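PDB 1VI0: fatty acid metabolism regulator protein from Bacillus subtilis, which represses transcription of genes for fatty acid transport and beta-oxidation as a DNA-binding homodimer whose grip on DNA is inhibited by long-chain fatty acyl-CoA. Local coordinates for residues I14-E19 and A35-V40; S29-I34 and T44-F49; K76-A81 and L85-S90; V105-L110 and T168-D173; V166-W169 and K175-L178. All blocks are in the same frame, centred on the assembly; numbering follows the deposited sequence.

Contact 1 (I14-E19 and A35-V40); sequences IDAAVE and AKQAGV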
# COMPACT_ATOMS: atom_id res chain seq x y z
N ILE A 14 -1.49 11.01 22.53
CA ILE A 14 -1.70 10.25 21.27
C ILE A 14 -2.58 11.02 20.30
O ILE A 14 -2.33 11.13 19.11
CB ILE A 14 -2.33 8.89 21.58
CG1 ILE A 14 -1.36 8.01 22.37
CG2 ILE A 14 -2.75 8.20 20.27
CD1 ILE A 14 -0.14 7.57 21.61
N ASP A 15 -3.63 11.68 20.79
CA ASP A 15 -4.55 12.43 19.94
C ASP A 15 -3.91 13.65 19.35
O ASP A 15 -4.09 14.02 18.17
CB ASP A 15 -5.81 12.76 20.75
CG ASP A 15 -6.79 11.62 20.86
OD1 ASP A 15 -6.54 10.49 20.41
OD2 ASP A 15 -7.88 11.85 21.47
N ALA A 16 -3.06 14.33 20.15
CA ALA A 16 -2.35 15.49 19.61
C ALA A 16 -1.34 15.03 18.58
O ALA A 16 -1.15 15.66 17.55
CB ALA A 16 -1.66 16.24 20.74
N ALA A 17 -0.70 13.88 18.83
CA ALA A 17 0.26 13.32 17.88
C ALA A 17 -0.41 13.07 16.52
O ALA A 17 0.16 13.43 15.50
CB ALA A 17 0.85 12.03 18.39
N VAL A 18 -1.63 12.52 16.55
CA VAL A 18 -2.31 12.28 15.25
C VAL A 18 -2.41 13.55 14.45
O VAL A 18 -2.15 13.62 13.27
CB VAL A 18 -3.70 11.66 15.46
CG1 VAL A 18 -4.45 11.61 14.12
CG2 VAL A 18 -3.56 10.26 16.01
N GLU A 19 -2.86 14.62 15.12
CA GLU A 19 -3.03 15.91 14.50
C GLU A 19 -1.76 16.51 13.94
O GLU A 19 -1.68 16.90 12.78
CB GLU A 19 -3.63 16.87 15.55
CG GLU A 19 -4.27 18.06 14.82
CD GLU A 19 -3.67 19.36 15.29
OE1 GLU A 19 -2.42 19.53 15.20
OE2 GLU A 19 -4.46 20.22 15.74
N ALA A 35 3.92 18.27 22.24
CA ALA A 35 3.69 18.81 23.58
C ALA A 35 2.87 20.10 23.53
O ALA A 35 1.84 20.20 24.20
CB ALA A 35 5.04 19.06 24.26
N LYS A 36 3.27 21.02 22.67
CA LYS A 36 2.55 22.28 22.48
C LYS A 36 1.12 22.00 22.07
O LYS A 36 0.17 22.40 22.75
CB LYS A 36 3.25 23.12 21.41
N GLN A 37 0.96 21.17 21.02
CA GLN A 37 -0.38 20.77 20.60
C GLN A 37 -1.18 20.15 21.72
O GLN A 37 -2.39 20.45 21.84
CB GLN A 37 -0.30 19.83 19.39
CG GLN A 37 -1.67 19.24 19.02
CD GLN A 37 -2.56 20.29 18.38
OE1 GLN A 37 -2.07 21.17 17.66
NE2 GLN A 37 -3.86 20.19 18.64
N ALA A 38 -0.62 19.29 22.58
CA ALA A 38 -1.41 18.70 23.63
C ALA A 38 -1.54 19.61 24.86
O ALA A 38 -2.22 19.22 25.81
CB ALA A 38 -0.91 17.33 24.07
N GLY A 39 -0.78 20.68 24.93
CA GLY A 39 -0.87 21.62 26.05
C GLY A 39 -0.11 21.18 27.28
O GLY A 39 -0.41 21.66 28.40
N VAL A 40 0.82 20.27 27.15
CA VAL A 40 1.63 19.73 28.25
C VAL A 40 3.08 20.11 28.03
O VAL A 40 3.43 20.77 27.04
CB VAL A 40 1.51 18.19 28.30
CG1 VAL A 40 0.07 17.75 28.51
CG2 VAL A 40 2.07 17.59 27.01

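Contact 2 (S29-I34 and T44-F49); sequences SQVSKI and TIYLYF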
# COMPACT_ATOMS: atom_id res chain seq x y z
N SER A 29 7.35 16.30 12.91
CA SER A 29 6.58 16.19 14.11
C SER A 29 7.41 15.89 15.36
O SER A 29 7.27 14.84 16.02
CB SER A 29 5.53 15.06 13.93
OG SER A 29 4.71 15.34 12.81
N GLN A 30 8.21 16.86 15.81
CA GLN A 30 9.01 16.65 17.00
C GLN A 30 8.20 16.72 18.29
O GLN A 30 7.17 17.36 18.39
CB GLN A 30 10.20 17.63 17.06
CG GLN A 30 11.27 17.17 18.07
CD GLN A 30 11.68 15.73 17.82
OE1 GLN A 30 11.70 14.89 18.72
NE2 GLN A 30 12.00 15.45 16.55
N VAL A 31 8.73 16.08 19.33
CA VAL A 31 8.13 16.06 20.65
C VAL A 31 7.68 17.42 21.12
O VAL A 31 6.52 17.61 21.55
CB VAL A 31 9.12 15.40 21.64
CG1 VAL A 31 8.59 15.37 23.06
CG2 VAL A 31 9.40 13.96 21.17
N SER A 32 8.49 18.47 20.96
CA SER A 32 8.10 19.80 21.38
C SER A 32 6.81 20.26 20.70
O SER A 32 5.96 20.85 21.37
CB SER A 32 9.21 20.82 21.10
OG SER A 32 9.34 21.03 19.69
N LYS A 33 6.65 19.99 19.41
CA LYS A 33 5.44 20.40 18.68
C LYS A 33 4.22 19.66 19.19
O LYS A 33 3.14 20.23 19.35
CB LYS A 33 5.65 20.17 17.17
CG LYS A 33 6.91 20.81 16.61
CD LYS A 33 6.97 20.74 15.09
CE LYS A 33 8.38 21.09 14.60
NZ LYS A 33 8.86 22.35 15.26
N ILE A 34 4.39 18.37 19.49
CA ILE A 34 3.30 17.54 20.02
C ILE A 34 2.90 18.01 21.40
O ILE A 34 1.71 18.15 21.73
CB ILE A 34 3.71 16.05 20.02
CG1 ILE A 34 4.05 15.60 18.60
CG2 ILE A 34 2.63 15.20 20.67
CD1 ILE A 34 4.55 14.20 18.45
N THR A 44 6.50 15.84 30.10
CA THR A 44 5.35 14.96 30.31
C THR A 44 5.18 13.98 29.13
O THR A 44 4.72 12.85 29.38
CB THR A 44 4.04 15.72 30.51
OG1 THR A 44 4.18 16.60 31.66
CG2 THR A 44 2.89 14.75 30.81
N ILE A 45 5.67 14.31 27.97
CA ILE A 45 5.63 13.38 26.83
C ILE A 45 6.53 12.19 27.12
O ILE A 45 6.17 11.02 27.05
CB ILE A 45 6.13 14.04 25.53
CG1 ILE A 45 5.36 15.29 25.15
CG2 ILE A 45 6.08 13.01 24.39
CD1 ILE A 45 3.87 15.01 24.93
N TYR A 46 7.76 12.49 27.57
CA TYR A 46 8.74 11.50 27.91
C TYR A 46 8.38 10.65 29.10
O TYR A 46 8.73 9.48 29.24
CB TYR A 46 10.13 12.15 28.12
CG TYR A 46 10.68 12.66 26.82
CD1 TYR A 46 10.89 11.80 25.74
CD2 TYR A 46 10.97 14.02 26.68
CE1 TYR A 46 11.39 12.30 24.55
CE2 TYR A 46 11.47 14.52 25.49
CZ TYR A 46 11.68 13.64 24.44
OH TYR A 46 12.21 14.13 23.29
N LEU A 47 7.54 11.19 30.00
CA LEU A 47 7.05 10.36 31.11
C LEU A 47 6.29 9.17 30.55
O LEU A 47 6.30 8.09 31.12
CB LEU A 47 6.19 11.24 32.00
CG LEU A 47 5.73 10.81 33.37
CD1 LEU A 47 4.34 10.20 33.28
CD2 LEU A 47 6.68 9.87 34.09
N TYR A 48 5.70 9.29 29.34
CA TYR A 48 4.95 8.16 28.79
C TYR A 48 5.59 7.50 27.60
O TYR A 48 5.23 6.32 27.32
CB TYR A 48 3.54 8.69 28.38
CG TYR A 48 2.72 9.10 29.60
CD1 TYR A 48 2.18 8.10 30.40
CD2 TYR A 48 2.46 10.41 29.91
CE1 TYR A 48 1.41 8.42 31.51
CE2 TYR A 48 1.69 10.75 31.01
CZ TYR A 48 1.16 9.76 31.79
OH TYR A 48 0.40 10.05 32.91
N PHE A 49 6.42 8.19 26.84
CA PHE A 49 7.03 7.67 25.63
C PHE A 49 8.56 7.82 25.59
O PHE A 49 9.08 8.83 26.07
CB PHE A 49 6.47 8.37 24.38
CG PHE A 49 4.97 8.26 24.30
CD1 PHE A 49 4.39 7.09 23.81
CD2 PHE A 49 4.17 9.27 24.82
CE1 PHE A 49 3.01 6.96 23.76
CE2 PHE A 49 2.79 9.13 24.77
CZ PHE A 49 2.21 7.99 24.27

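Contact 3 (K76-A81 and L85-S90); sequences KEKATA and LALVIS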
# COMPACT_ATOMS: atom_id res chain seq x y z
N LYS A 76 -18.80 -11.87 15.72
CA LYS A 76 -19.33 -13.16 16.22
C LYS A 76 -20.82 -13.25 15.92
O LYS A 76 -21.41 -14.31 15.72
CB LYS A 76 -19.04 -13.30 17.71
CG LYS A 76 -19.77 -12.28 18.58
N GLU A 77 -21.47 -12.09 15.76
CA GLU A 77 -22.89 -12.07 15.41
C GLU A 77 -23.13 -12.69 14.03
O GLU A 77 -24.00 -13.54 13.86
CB GLU A 77 -23.43 -10.63 15.46
CG GLU A 77 -23.18 -9.95 16.81
CD GLU A 77 -24.09 -8.76 17.04
OE1 GLU A 77 -23.74 -7.64 16.61
OE2 GLU A 77 -25.15 -8.93 17.69
N LYS A 78 -22.29 -12.34 13.08
CA LYS A 78 -22.36 -12.76 11.70
C LYS A 78 -22.19 -14.24 11.49
O LYS A 78 -21.42 -14.91 12.18
CB LYS A 78 -21.26 -11.98 10.90
CG LYS A 78 -21.29 -10.48 11.23
CD LYS A 78 -22.70 -9.94 11.07
CE LYS A 78 -22.77 -8.44 11.23
NZ LYS A 78 -24.20 -7.98 11.30
N ALA A 79 -22.93 -14.81 10.53
CA ALA A 79 -22.79 -16.22 10.26
C ALA A 79 -21.69 -16.51 9.24
O ALA A 79 -20.68 -17.15 9.56
CB ALA A 79 -24.09 -16.82 9.73
N THR A 80 -21.82 -15.94 8.04
CA THR A 80 -20.98 -16.33 6.94
C THR A 80 -19.71 -15.50 6.81
O THR A 80 -19.58 -14.41 7.36
CB THR A 80 -21.78 -16.25 5.59
OG1 THR A 80 -21.98 -14.85 5.32
CG2 THR A 80 -23.16 -16.89 5.78
N ALA A 81 -18.77 -16.05 6.07
CA ALA A 81 -17.51 -15.34 5.82
C ALA A 81 -17.82 -14.02 5.10
O ALA A 81 -17.24 -13.00 5.45
CB ALA A 81 -16.59 -16.23 5.01
N LEU A 85 -16.81 -10.27 6.40
CA LEU A 85 -15.98 -9.34 5.60
C LEU A 85 -16.72 -8.06 5.33
O LEU A 85 -16.14 -6.97 5.39
CB LEU A 85 -15.65 -10.08 4.28
CG LEU A 85 -14.60 -11.20 4.46
CD1 LEU A 85 -14.30 -11.80 3.08
CD2 LEU A 85 -13.32 -10.56 5.02
N ALA A 86 -18.06 -8.20 5.14
CA ALA A 86 -18.84 -6.96 4.99
C ALA A 86 -18.68 -6.02 6.17
O ALA A 86 -18.50 -4.78 5.97
CB ALA A 86 -20.29 -7.30 4.74
N LEU A 87 -18.66 -6.54 7.35
CA LEU A 87 -18.49 -5.79 8.59
C LEU A 87 -17.08 -5.21 8.66
O LEU A 87 -16.93 -3.99 8.94
CB LEU A 87 -18.84 -6.65 9.78
CG LEU A 87 -19.27 -5.83 11.03
CD1 LEU A 87 -20.18 -4.68 10.61
CD2 LEU A 87 -20.03 -6.77 11.95
N VAL A 88 -16.08 -6.05 8.38
CA VAL A 88 -14.71 -5.55 8.37
C VAL A 88 -14.57 -4.38 7.41
O VAL A 88 -14.01 -3.37 7.84
CB VAL A 88 -13.70 -6.66 7.93
CG1 VAL A 88 -12.35 -6.04 7.80
CG2 VAL A 88 -13.70 -7.73 9.05
N ILE A 89 -15.01 -4.50 6.18
CA ILE A 89 -14.85 -3.40 5.21
C ILE A 89 -15.54 -2.12 5.69
O ILE A 89 -15.01 -1.02 5.67
CB ILE A 89 -15.28 -3.81 3.81
CG1 ILE A 89 -14.49 -5.09 3.36
CG2 ILE A 89 -15.13 -2.70 2.81
CD1 ILE A 89 -15.06 -5.72 2.15
N SER A 90 -16.83 -2.29 6.05
CA SER A 90 -17.58 -1.08 6.46
C SER A 90 -17.01 -0.46 7.72
O SER A 90 -16.88 0.78 7.77
CB SER A 90 -19.05 -1.46 6.58
OG SER A 90 -19.31 -2.26 7.68

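Contact 4 (V105-L110 and T168-D173); sequences VTQLEL and TWVMND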
# COMPACT_ATOMS: atom_id res chain seq x y z
N VAL A 105 -2.61 9.80 8.63
CA VAL A 105 -1.59 9.06 9.40
C VAL A 105 -1.48 7.63 8.91
O VAL A 105 -0.39 7.20 8.51
CB VAL A 105 -1.81 9.17 10.89
CG1 VAL A 105 -0.92 8.15 11.67
CG2 VAL A 105 -1.54 10.57 11.45
N THR A 106 -2.60 6.89 8.76
CA THR A 106 -2.60 5.51 8.36
C THR A 106 -2.17 5.31 6.92
O THR A 106 -1.45 4.34 6.66
CB THR A 106 -3.92 4.77 8.65
OG1 THR A 106 -4.95 5.38 7.83
CG2 THR A 106 -4.34 4.87 10.12
N GLN A 107 -2.58 6.17 5.98
CA GLN A 107 -2.29 5.99 4.59
C GLN A 107 -0.97 6.56 4.11
O GLN A 107 -0.42 6.11 3.08
CB GLN A 107 -3.43 6.53 3.72
CG GLN A 107 -4.76 5.89 4.06
CD GLN A 107 -4.75 4.40 4.25
OE1 GLN A 107 -4.88 3.92 5.37
NE2 GLN A 107 -4.66 3.60 3.20
N LEU A 108 -0.47 7.54 4.87
CA LEU A 108 0.76 8.20 4.50
C LEU A 108 1.82 8.15 5.59
O LEU A 108 2.89 7.54 5.34
CB LEU A 108 0.49 9.68 4.16
CG LEU A 108 0.34 10.11 2.71
CD1 LEU A 108 0.08 9.01 1.73
CD2 LEU A 108 -0.75 11.21 2.60
N GLU A 109 1.55 8.71 6.76
CA GLU A 109 2.59 8.85 7.79
C GLU A 109 3.12 7.62 8.44
O GLU A 109 4.28 7.57 8.86
CB GLU A 109 2.15 9.92 8.81
CG GLU A 109 1.80 11.25 8.12
CD GLU A 109 2.95 11.85 7.36
OE1 GLU A 109 4.16 11.54 7.64
OE2 GLU A 109 2.69 12.64 6.44
N LEU A 110 2.36 6.55 8.61
CA LEU A 110 2.83 5.31 9.17
C LEU A 110 3.63 4.50 8.17
O LEU A 110 4.22 3.48 8.57
CB LEU A 110 1.63 4.49 9.67
CG LEU A 110 1.26 4.65 11.13
CD1 LEU A 110 -0.15 4.12 11.42
CD2 LEU A 110 2.27 4.04 12.06
N THR A 168 -6.70 5.76 -2.29
CA THR A 168 -7.23 6.49 -3.45
C THR A 168 -8.12 7.61 -2.94
O THR A 168 -7.93 8.77 -3.37
CB THR A 168 -7.89 5.51 -4.42
OG1 THR A 168 -6.87 4.65 -5.00
CG2 THR A 168 -8.58 6.27 -5.54
N TRP A 169 -8.98 7.34 -1.98
CA TRP A 169 -9.82 8.39 -1.36
C TRP A 169 -9.01 9.43 -0.62
O TRP A 169 -9.17 10.67 -0.82
CB TRP A 169 -10.75 7.64 -0.44
CG TRP A 169 -11.50 8.45 0.53
CD1 TRP A 169 -12.65 9.15 0.30
CD2 TRP A 169 -11.24 8.57 1.92
NE1 TRP A 169 -13.11 9.71 1.43
CE2 TRP A 169 -12.26 9.34 2.48
CE3 TRP A 169 -10.24 7.99 2.77
CZ2 TRP A 169 -12.31 9.66 3.82
CZ3 TRP A 169 -10.30 8.32 4.09
CH2 TRP A 169 -11.32 9.13 4.64
N VAL A 170 -7.93 9.00 0.08
CA VAL A 170 -7.04 10.04 0.70
C VAL A 170 -6.37 10.87 -0.34
O VAL A 170 -6.27 12.14 -0.20
CB VAL A 170 -6.04 9.35 1.63
CG1 VAL A 170 -4.86 10.32 1.91
CG2 VAL A 170 -6.63 8.89 2.92
N MSE A 171 -5.94 10.31 -1.45
CA MSE A 171 -5.30 11.01 -2.54
C MSE A 171 -6.21 12.03 -3.21
O MSE A 171 -5.71 13.06 -3.71
CB MSE A 171 -4.72 10.04 -3.58
CG MSE A 171 -3.30 10.51 -3.98
SE MSE A 171 -2.09 10.07 -2.52
CE MSE A 171 -1.47 8.39 -3.23
N ASN A 172 -7.52 11.83 -3.14
CA ASN A 172 -8.52 12.76 -3.62
C ASN A 172 -9.07 13.64 -2.54
O ASN A 172 -10.27 13.96 -2.44
CB ASN A 172 -9.62 11.96 -4.35
CG ASN A 172 -9.09 11.45 -5.66
OD1 ASN A 172 -9.06 12.21 -6.66
ND2 ASN A 172 -8.64 10.20 -5.72
N ASP A 173 -8.28 13.89 -1.49
CA ASP A 173 -8.59 14.75 -0.38
C ASP A 173 -9.79 14.37 0.42
O ASP A 173 -10.55 15.15 0.98
CB ASP A 173 -8.79 16.19 -0.99
CG ASP A 173 -7.41 16.82 -1.23
OD1 ASP A 173 -6.92 16.78 -2.38
OD2 ASP A 173 -6.86 17.35 -0.25

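Contact 5 (V166-W169 and K175-L178); sequences VTTW and KYDL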
# COMPACT_ATOMS: atom_id res chain seq x y z
N VAL A 166 -8.86 3.03 0.37
CA VAL A 166 -8.69 4.13 1.31
C VAL A 166 -7.63 5.07 0.75
O VAL A 166 -7.79 6.29 0.73
CB VAL A 166 -8.33 3.62 2.71
CG1 VAL A 166 -8.22 4.86 3.63
CG2 VAL A 166 -9.46 2.74 3.28
N THR A 167 -6.49 4.57 0.31
CA THR A 167 -5.42 5.46 -0.24
C THR A 167 -5.91 6.29 -1.40
O THR A 167 -5.68 7.53 -1.44
CB THR A 167 -4.25 4.55 -0.63
OG1 THR A 167 -3.63 4.08 0.56
CG2 THR A 167 -3.22 5.35 -1.44
N THR A 168 -6.70 5.76 -2.29
CA THR A 168 -7.23 6.49 -3.45
C THR A 168 -8.12 7.61 -2.94
O THR A 168 -7.93 8.77 -3.37
CB THR A 168 -7.89 5.51 -4.42
OG1 THR A 168 -6.87 4.65 -5.00
CG2 THR A 168 -8.58 6.27 -5.54
N TRP A 169 -8.98 7.34 -1.98
CA TRP A 169 -9.82 8.39 -1.36
C TRP A 169 -9.01 9.43 -0.62
O TRP A 169 -9.17 10.67 -0.82
CB TRP A 169 -10.75 7.64 -0.44
CG TRP A 169 -11.50 8.45 0.53
CD1 TRP A 169 -12.65 9.15 0.30
CD2 TRP A 169 -11.24 8.57 1.92
NE1 TRP A 169 -13.11 9.71 1.43
CE2 TRP A 169 -12.26 9.34 2.48
CE3 TRP A 169 -10.24 7.99 2.77
CZ2 TRP A 169 -12.31 9.66 3.82
CZ3 TRP A 169 -10.30 8.32 4.09
CH2 TRP A 169 -11.32 9.13 4.64
N LYS A 175 -12.64 13.50 -0.51
CA LYS A 175 -13.81 14.31 -0.91
C LYS A 175 -15.05 13.51 -1.24
O LYS A 175 -16.17 14.11 -1.28
CB LYS A 175 -13.37 15.19 -2.07
CG LYS A 175 -13.10 14.54 -3.39
CD LYS A 175 -12.78 15.62 -4.45
CE LYS A 175 -11.90 15.09 -5.57
NZ LYS A 175 -11.80 16.11 -6.69
N TYR A 176 -14.99 12.20 -1.42
CA TYR A 176 -16.19 11.39 -1.73
C TYR A 176 -16.53 10.45 -0.62
O TYR A 176 -15.75 10.25 0.32
CB TYR A 176 -16.09 10.78 -3.11
CG TYR A 176 -14.85 9.90 -3.29
CD1 TYR A 176 -14.86 8.59 -2.81
CD2 TYR A 176 -13.76 10.37 -3.97
CE1 TYR A 176 -13.74 7.77 -3.06
CE2 TYR A 176 -12.65 9.55 -4.21
CZ TYR A 176 -12.65 8.25 -3.75
OH TYR A 176 -11.52 7.48 -4.01
N ASP A 177 -17.72 9.86 -0.62
CA ASP A 177 -18.25 9.02 0.41
C ASP A 177 -17.66 7.60 0.40
O ASP A 177 -18.26 6.62 -0.04
CB ASP A 177 -19.80 8.93 0.26
CG ASP A 177 -20.46 8.33 1.43
OD1 ASP A 177 -19.86 7.66 2.32
OD2 ASP A 177 -21.74 8.41 1.46
N LEU A 178 -16.48 7.48 1.04
CA LEU A 178 -15.82 6.15 1.10
C LEU A 178 -16.73 5.05 1.58
O LEU A 178 -16.77 3.94 1.03
CB LEU A 178 -14.60 6.31 2.07
CG LEU A 178 -13.82 5.00 2.29
CD1 LEU A 178 -13.19 4.55 1.02
CD2 LEU A 178 -12.76 5.26 3.38

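Contact 1 (I14-E19 and A35-V40)
Ala16 and Ala38 bring the two helices close together, their CA atoms 5.2 Å apart. The apolar part of the contact rests on one small methyl: Ala16 CB meets Ala38 CB at 3.6 Å and lies against the aliphatic part of Gln37, 3.5 Å from its CG. Gln37 leaves its helix with CG anti to the backbone N (chi1 173°), then bends at chi2, which lays CG over Ala16 and carries the amide on toward Glu19.

This pairing belongs to the DNA-binding domain of the TetR family. Helix 9-24 packs here on helix 31-38, the first helix of the predicted helix-turn-helix. Just beyond the contact, helix 31-38 is closed by a Schellman motif: Gly39 has positive phi, its N bonds to Lys36 O, and Val40 N reaches back to Ala35 O at 3.1 Å.

The polar part is less settled. The side chains of Glu19 and Gln37 cross at about a right angle, with carboxylate and amide planes 58° apart. Gln37 NE2 stands 3.0 Å from Glu19 OE2, but the angle is too poor for a hydrogen bond. Gln37 OE1 sits 3.0 Å from Glu19 OE1, acceptor against acceptor. Because Glu23 brings a further carboxylate close to Glu19 OE1, the pKa of Glu19 may be raised.

Contact 2 (S29-I34 and T44-F49)
Val31 in the first turn of helix 31-38 faces Ile45 on helix 42-48, and their CA atoms, 7.2 Å apart, mark the nearest approach of the two backbones. The side chains of Val31 and Ile45 run past each other in opposite directions. With CG1 anti to the backbone N (chi1 178°), Val31 splits its methyls between two partners: CG1 lies 3.7 Å from Ile45 CG2, while CG2 lies 3.5 Å from Tyr46 OH. The same CG1 also approaches the Tyr46 ring obliquely, 3.8 Å from CZ. An alanine here would lack both methyls, so a gap is likely to open beside Ile45, and the Tyr46 ring would probably be freer to swing. One turn further along the helix, Ile34 CG2 touches Ile45 CD1 more loosely at 4.4 Å.

Local bonds set the ends of the two segments. Gln30 is the N-cap residue of helix 31-38, and its own OE1 takes a weak bond from Val31 N. On the other helix, Ile45 O accepts from both Tyr48 N and Phe49 N. The two helices form the predicted helix-turn-helix, and Val31 and Ile45 belong to the apolar seam between them. Ile45 continues that seam onto Ile13 of helix 9-24 and Ile55 of helix 52-75, and Phe49 extends it by stacking on Tyr10.

Contact 3 (K76-A81 and L85-S90)
Lys78 leans across the corner onto Leu87, and the two side chains cross at about a right angle. Lys78 CB starts toward helix 81-97 but is still 5.5 Å from Leu87 CD2. Lys78 CG, placed anti to the carbonyl carbon (chi1 -47°), comes to 4.0 Å from Leu87 CD2. The bend at chi2 then folds the lysine chain over Leu87: CD passes 4.2 Å from Leu87 CD2, and CE presses on that methyl at 3.3 Å, tighter than normal carbon contact. Lys78 NZ runs on past, 4.4 Å from Leu87 CD2. It is thus the aliphatic part of the lysine that covers Leu87.

The second link is backbone to backbone. Leu85 N donates to Ala81 O at 2.9 Å with an N-H...O angle of 162°, an ordinary bond of the first turn of the helix. Thr80 is the N-cap, its OG1 taking a backbone N of the first turn while Glu83 OE1 returns a bond to Thr80 N, as in a capping box.

The corner joins helix 52-75 to helix 81-97 within the ligand-binding domain. Beside it, Leu85 packs among Leu132 and Ile135 of helix 115-141, Leu186 of helix 182-191 and Ile193 of the second subunit.

Contact 4 (V105-L110 and T168-D173)
Gln107 NE2 gives hydrogen bonds to two acceptors on helix 151-171, Asp163 OD1 and Thr167 OG1, which pin the amide while its aliphatic part packs on Val170. The chain bends at chi2 (-45°), turning the amide back along the partner helix and leaving Gln107 CG against Val170 CG2 at 3.7 Å. Val170 uses both methyls: CG1 faces the neighbouring Leu108, whose CD2 is a looser 4.3 Å from it.

The joint lies in the ligand-binding domain of this TetR-family repressor, where short helix 100-109 meets the end of helix 151-171. Helix 100-109 carries a wide pi-type turn here, Leu110 N bonding to Val105 O at 2.8 Å. Thr106 lines the pocket for the bound dodecyl-CoA, and the side chain of Gln107 comes within about 5 Å of that ligand. Arg118 of the second subunit packs on Leu108, and Asn122 of that subunit on Met171, a selenomethionine.

Past Val170 the helix stops in a Schellman motif with Asp173 at positive phi. Thr168 O holds two donors from one residue, Asn172 N and Asn172 ND2, the latter at 2.8 Å and 44° above the carbonyl plane.

Contact 5 (V166-W169 and K175-L178)
Trp169 and Tyr176 form a T-shaped pair that closes the turn after helix 151-171, folding the following loop back on the helix in the ligand-binding domain. The edge of the indole points at the face of the phenol with planes 71° apart, and the centroid of the five-membered ring of Trp169 lies 5.1 Å from that of the Tyr176 ring.

The tight part includes one face of the indole. Leu178 CB sits over the five-membered ring of Trp169, 3.8 Å from its centroid, a CH-pi contact. Leu178 CD2 continues over the six-membered ring, 3.8 Å from Trp169 CE3, and also meets Val166 CG2 at 4.2 Å. With an alanine here instead of Trp169, Leu178 and the face of Tyr176 would probably lose their mate, and the loop would be likely to drift from the helix.

Tyr176 is the partly exposed outer wall, its OH 3.5 Å from Thr168 CG2. Its chi1 of 58° puts CG between its own N and carbonyl carbon, which brings the ring face onto the indole edge. Only Lys175 is loose, its side chain exposed and turned away. At the indole edge, near the ring plane, Trp169 NE1 gives Tyr176 O a weak hydrogen bond, 2.9 Å long but bent to 128°.

Overall arrangement
Contacts 1 and 2 share helix 31-38 in the DNA-binding domain and touch each other, for instance where Val40 packs on Ile45. Contact 2 is the buried, apolar one, whereas contact 1 ends in a polar pair at the surface, with Gln37 exposed and Glu19 partly so. Contacts 4 and 5 share the end of helix 151-171 and are joined through Gln107 and Thr167; contact 4 is buried near the ligand, and contact 5 opens from an aromatic core onto solvent. Contact 3 stands apart, its centre 34 Å from that of contact 1 and across the chain's centre, at a partly buried helix corner. Val18 packing on Val105 links contact 1 to contact 4, and so the DNA-binding helices to the ligand-binding domain.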